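Local coordinates for protein DegT/DnrJ/EryC1/StrS aminotransferase (Brucella abortus 2308, PDB 4QGR) that binds pyridoxal 5'-phosphate and, as a member of the DegT/DnrJ/EryC1 family, probably catalyses transamination with that cofactor, at residues Gly307-Ile317 with Lys369-His378. Numbering follows the deposited sequence.
Sequences GLKAQLQAEGI and KIIGVIRGFH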
loop_
_atom_site.group_PDB
_atom_site.type_symbol
_atom_site.label_atom_id
_atom_site.label_comp_id
_atom_site.label_asym_id
_atom_site.label_seq_id
_atom_site.Cartn_x
_atom_site.Cartn_y
_atom_site.Cartn_z
ATOM N N GLY A 307 23.663 -25.252 15.883
ATOM C CA GLY A 307 24.766 -26.077 15.331
ATOM C C GLY A 307 24.496 -26.546 13.906
ATOM O O GLY A 307 25.381 -26.513 13.037
ATOM N N LEU A 308 23.280 -27.039 13.677
ATOM C CA LEU A 308 22.864 -27.500 12.357
ATOM C C LEU A 308 22.902 -26.382 11.347
ATOM O O LEU A 308 23.475 -26.531 10.257
ATOM C CB LEU A 308 21.465 -28.116 12.405
ATOM C CG LEU A 308 20.919 -28.572 11.068
ATOM C CD1 LEU A 308 21.875 -29.556 10.467
ATOM C CD2 LEU A 308 19.550 -29.180 11.169
ATOM N N LYS A 309 22.304 -25.246 11.700
ATOM C CA LYS A 309 22.254 -24.128 10.765
ATOM C C LYS A 309 23.672 -23.652 10.369
ATOM O O LYS A 309 23.937 -23.321 9.205
ATOM C CB LYS A 309 21.481 -23.007 11.412
ATOM C CG LYS A 309 21.377 -21.720 10.630
ATOM C CD LYS A 309 20.390 -20.807 11.325
ATOM C CE LYS A 309 19.940 -19.689 10.432
ATOM N NZ LYS A 309 21.023 -18.811 9.995
ATOM N N ALA A 310 24.588 -23.655 11.338
ATOM C CA ALA A 310 25.960 -23.228 11.079
ATOM C C ALA A 310 26.684 -24.224 10.165
ATOM O O ALA A 310 27.483 -23.834 9.311
ATOM C CB ALA A 310 26.717 -23.105 12.412
ATOM N N GLN A 311 26.478 -25.516 10.416
ATOM C CA GLN A 311 27.086 -26.532 9.600
ATOM C C GLN A 311 26.519 -26.456 8.191
ATOM O O GLN A 311 27.245 -26.668 7.219
ATOM C CB GLN A 311 26.856 -27.923 10.210
ATOM C CG GLN A 311 27.442 -29.065 9.403
ATOM C CD GLN A 311 28.940 -28.902 9.178
ATOM O OE1 GLN A 311 29.638 -28.361 10.018
ATOM N NE2 GLN A 311 29.425 -29.332 8.023
ATOM N N LEU A 312 25.212 -26.204 8.067
ATOM C CA LEU A 312 24.625 -26.060 6.733
ATOM C C LEU A 312 25.281 -24.869 5.988
ATOM O O LEU A 312 25.721 -24.989 4.832
ATOM C CB LEU A 312 23.108 -25.892 6.830
ATOM C CG LEU A 312 22.294 -27.146 7.169
ATOM C CD1 LEU A 312 20.882 -26.713 7.574
ATOM C CD2 LEU A 312 22.193 -28.080 5.983
ATOM N N GLN A 313 25.446 -23.748 6.681
ATOM C CA GLN A 313 26.076 -22.585 6.061
ATOM C C GLN A 313 27.559 -22.829 5.724
ATOM O O GLN A 313 28.013 -22.372 4.686
ATOM C CB GLN A 313 25.984 -21.336 6.900
ATOM C CG GLN A 313 26.232 -20.128 6.016
ATOM C CD GLN A 313 26.294 -18.839 6.774
ATOM O OE1 GLN A 313 25.470 -18.583 7.640
ATOM N NE2 GLN A 313 27.264 -17.988 6.425
ATOM N N ALA A 314 28.270 -23.560 6.577
ATOM C CA ALA A 314 29.674 -23.905 6.283
ATOM C C ALA A 314 29.779 -24.739 5.003
ATOM O O ALA A 314 30.780 -24.681 4.312
ATOM C CB ALA A 314 30.319 -24.627 7.458
ATOM N N GLU A 315 28.726 -25.499 4.675
ATOM C CA GLU A 315 28.679 -26.272 3.443
ATOM C C GLU A 315 27.973 -25.529 2.324
ATOM O O GLU A 315 27.637 -26.121 1.304
ATOM C CB GLU A 315 27.982 -27.615 3.676
ATOM C CG GLU A 315 28.741 -28.572 4.576
ATOM C CD GLU A 315 30.017 -29.093 3.949
ATOM O OE1 GLU A 315 30.094 -29.202 2.694
ATOM O OE2 GLU A 315 30.971 -29.330 4.718
ATOM N N GLY A 316 27.779 -24.221 2.473
ATOM C CA GLY A 316 27.192 -23.414 1.393
ATOM C C GLY A 316 25.689 -23.538 1.246
ATOM O O GLY A 316 25.130 -23.232 0.175
ATOM N N ILE A 317 25.013 -23.960 2.315
ATOM C CA ILE A 317 23.561 -24.163 2.269
ATOM C C ILE A 317 22.898 -23.098 3.141
ATOM O O ILE A 317 23.152 -23.052 4.344
ATOM C CB ILE A 317 23.189 -25.592 2.741
ATOM C CG1 ILE A 317 23.798 -26.637 1.803
ATOM C CG2 ILE A 317 21.685 -25.749 2.846
ATOM C CD1 ILE A 317 24.035 -27.985 2.453
ATOM N N LYS A 369 22.658 -33.144 -1.268
ATOM C CA LYS A 369 23.726 -32.536 -0.508
ATOM C C LYS A 369 23.173 -32.043 0.824
ATOM O O LYS A 369 23.781 -32.257 1.903
ATOM C CB LYS A 369 24.338 -31.380 -1.290
ATOM C CG LYS A 369 25.555 -30.785 -0.616
ATOM C CD LYS A 369 25.895 -29.409 -1.163
ATOM C CE LYS A 369 27.299 -29.021 -0.712
ATOM N NZ LYS A 369 27.607 -27.587 -1.022
ATOM N N ILE A 370 21.998 -31.416 0.752
ATOM C CA ILE A 370 21.361 -30.891 1.953
ATOM C C ILE A 370 21.041 -32.053 2.885
ATOM O O ILE A 370 21.375 -32.025 4.056
ATOM C CB ILE A 370 20.088 -30.077 1.607
ATOM C CG1 ILE A 370 20.431 -28.805 0.810
ATOM C CG2 ILE A 370 19.335 -29.694 2.860
ATOM C CD1 ILE A 370 19.285 -28.230 0.025
ATOM N N ILE A 371 20.396 -33.083 2.357
ATOM C CA ILE A 371 20.090 -34.273 3.159
ATOM C C ILE A 371 21.359 -34.822 3.814
ATOM O O ILE A 371 21.353 -35.188 4.978
ATOM C CB ILE A 371 19.356 -35.350 2.314
ATOM C CG1 ILE A 371 17.912 -34.934 2.124
ATOM C CG2 ILE A 371 19.412 -36.733 2.955
ATOM C CD1 ILE A 371 17.250 -35.558 0.916
ATOM N N GLY A 372 22.431 -34.877 3.058
ATOM C CA GLY A 372 23.671 -35.469 3.537
ATOM C C GLY A 372 24.238 -34.699 4.720
ATOM O O GLY A 372 24.752 -35.272 5.660
ATOM N N VAL A 373 24.166 -33.383 4.660
ATOM C CA VAL A 373 24.772 -32.584 5.702
ATOM C C VAL A 373 23.966 -32.732 6.975
ATOM O O VAL A 373 24.544 -32.852 8.073
ATOM C CB VAL A 373 24.894 -31.098 5.276
ATOM C CG1 VAL A 373 25.367 -30.238 6.442
ATOM C CG2 VAL A 373 25.844 -30.956 4.108
ATOM N N ILE A 374 22.632 -32.752 6.841
ATOM C CA ILE A 374 21.766 -32.863 7.999
ATOM C C ILE A 374 21.957 -34.239 8.680
ATOM O O ILE A 374 22.119 -34.318 9.903
ATOM C CB ILE A 374 20.284 -32.617 7.628
ATOM C CG1 ILE A 374 20.108 -31.180 7.122
ATOM C CG2 ILE A 374 19.362 -32.876 8.826
ATOM C CD1 ILE A 374 18.750 -30.865 6.547
ATOM N N ARG A 375 21.962 -35.303 7.889
ATOM C CA ARG A 375 22.142 -36.655 8.412
ATOM C C ARG A 375 23.528 -36.782 9.088
ATOM O O ARG A 375 23.666 -37.345 10.190
ATOM C CB ARG A 375 21.992 -37.687 7.288
ATOM C CG ARG A 375 20.577 -37.767 6.705
ATOM C CD ARG A 375 20.436 -38.929 5.738
ATOM N NE ARG A 375 20.521 -40.164 6.510
ATOM C CZ ARG A 375 19.517 -40.666 7.222
ATOM N NH1 ARG A 375 18.322 -40.078 7.237
ATOM N NH2 ARG A 375 19.698 -41.754 7.933
ATOM N N GLY A 376 24.541 -36.207 8.438
ATOM C CA GLY A 376 25.903 -36.247 8.950
ATOM C C GLY A 376 26.022 -35.515 10.270
ATOM O O GLY A 376 26.677 -35.994 11.185
ATOM N N PHE A 377 25.396 -34.338 10.369
ATOM C CA PHE A 377 25.355 -33.583 11.614
ATOM C C PHE A 377 24.811 -34.423 12.752
ATOM O O PHE A 377 25.307 -34.335 13.874
ATOM C CB PHE A 377 24.472 -32.321 11.477
ATOM C CG PHE A 377 24.449 -31.460 12.722
ATOM C CD1 PHE A 377 25.529 -30.637 13.040
ATOM C CD2 PHE A 377 23.363 -31.494 13.588
ATOM C CE1 PHE A 377 25.507 -29.865 14.185
ATOM C CE2 PHE A 377 23.333 -30.704 14.735
ATOM C CZ PHE A 377 24.415 -29.899 15.033
ATOM N N HIS A 378 23.783 -35.234 12.465
ATOM C CA HIS A 378 23.139 -36.039 13.469
ATOM C C HIS A 378 23.751 -37.447 13.599
ATOM O O HIS A 378 23.130 -38.357 14.120
ATOM C CB HIS A 378 21.630 -36.068 13.201
ATOM C CG HIS A 378 20.956 -34.786 13.552
ATOM N ND1 HIS A 378 20.958 -34.285 14.834
ATOM C CD2 HIS A 378 20.279 -33.890 12.795
ATOM C CE1 HIS A 378 20.314 -33.135 14.854
ATOM N NE2 HIS A 378 19.880 -32.878 13.633
HETATM O O HOH W 1 25.913 -25.633 -1.522
#
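Val373 pushes its two methyls into helix 307-314 and the turn after it, each touching different partners. Val373 CG1 rests on Leu312 CD2 (3.9 Å) and on the aliphatic CG of Gln311; Val373 CG2 touches Glu315 CG and, at 3.9 Å from Val373 CG2, Ile317 CD1. Deeper in, Ile374 CG1 touches both leucines, 3.9 Å from Leu312 CD2 and a little farther from Leu308 CD1. Ile317 CG2 meets Ile370 CG1 beyond the end of the first helix. The helix axes run roughly antiparallel, 137° apart and 9.9 Å at closest approach, and Leu354 and Leu356 of strand 353-356 back Leu312 and Ile374.

The aromatic contact sits at the other end. Phe377 swings its ring across to the start of 307-317, chi1 at -177° carrying CG away from its own backbone nitrogen, and lays one face against Leu308: Leu308 CB makes a CH-pi contact with the Phe377 ring, 4.2 Å from its centroid, and Leu308 N stands over the same face, 3.4 Å from Phe377 CZ. The His378 ring has Phe377 CD2 over one face, while its NE2 is hydrogen-bonded to Ser302 OG.

Polar contacts gather where the first helix ends in a Schellman motif, with Gly316 at positive phi. Lys369, extended all the way from CG, brings NZ to Glu315 O at 2.7 Å, nearly in line with the carbonyl (165°). NZ also donates to a water that makes a weak hydrogen bond to Gly316 O. The Glu315 carboxylate stays alongside without pairing, OE1 4.8 Å from Lys369 NZ.

Chemically, then, this is an apolar seam between two helices, away from the cofactor and consistent with the small C-terminal domain of fold-type I aminotransferases; the ammonium at its end would favourably meet the partial negative charge of a helix C-terminus.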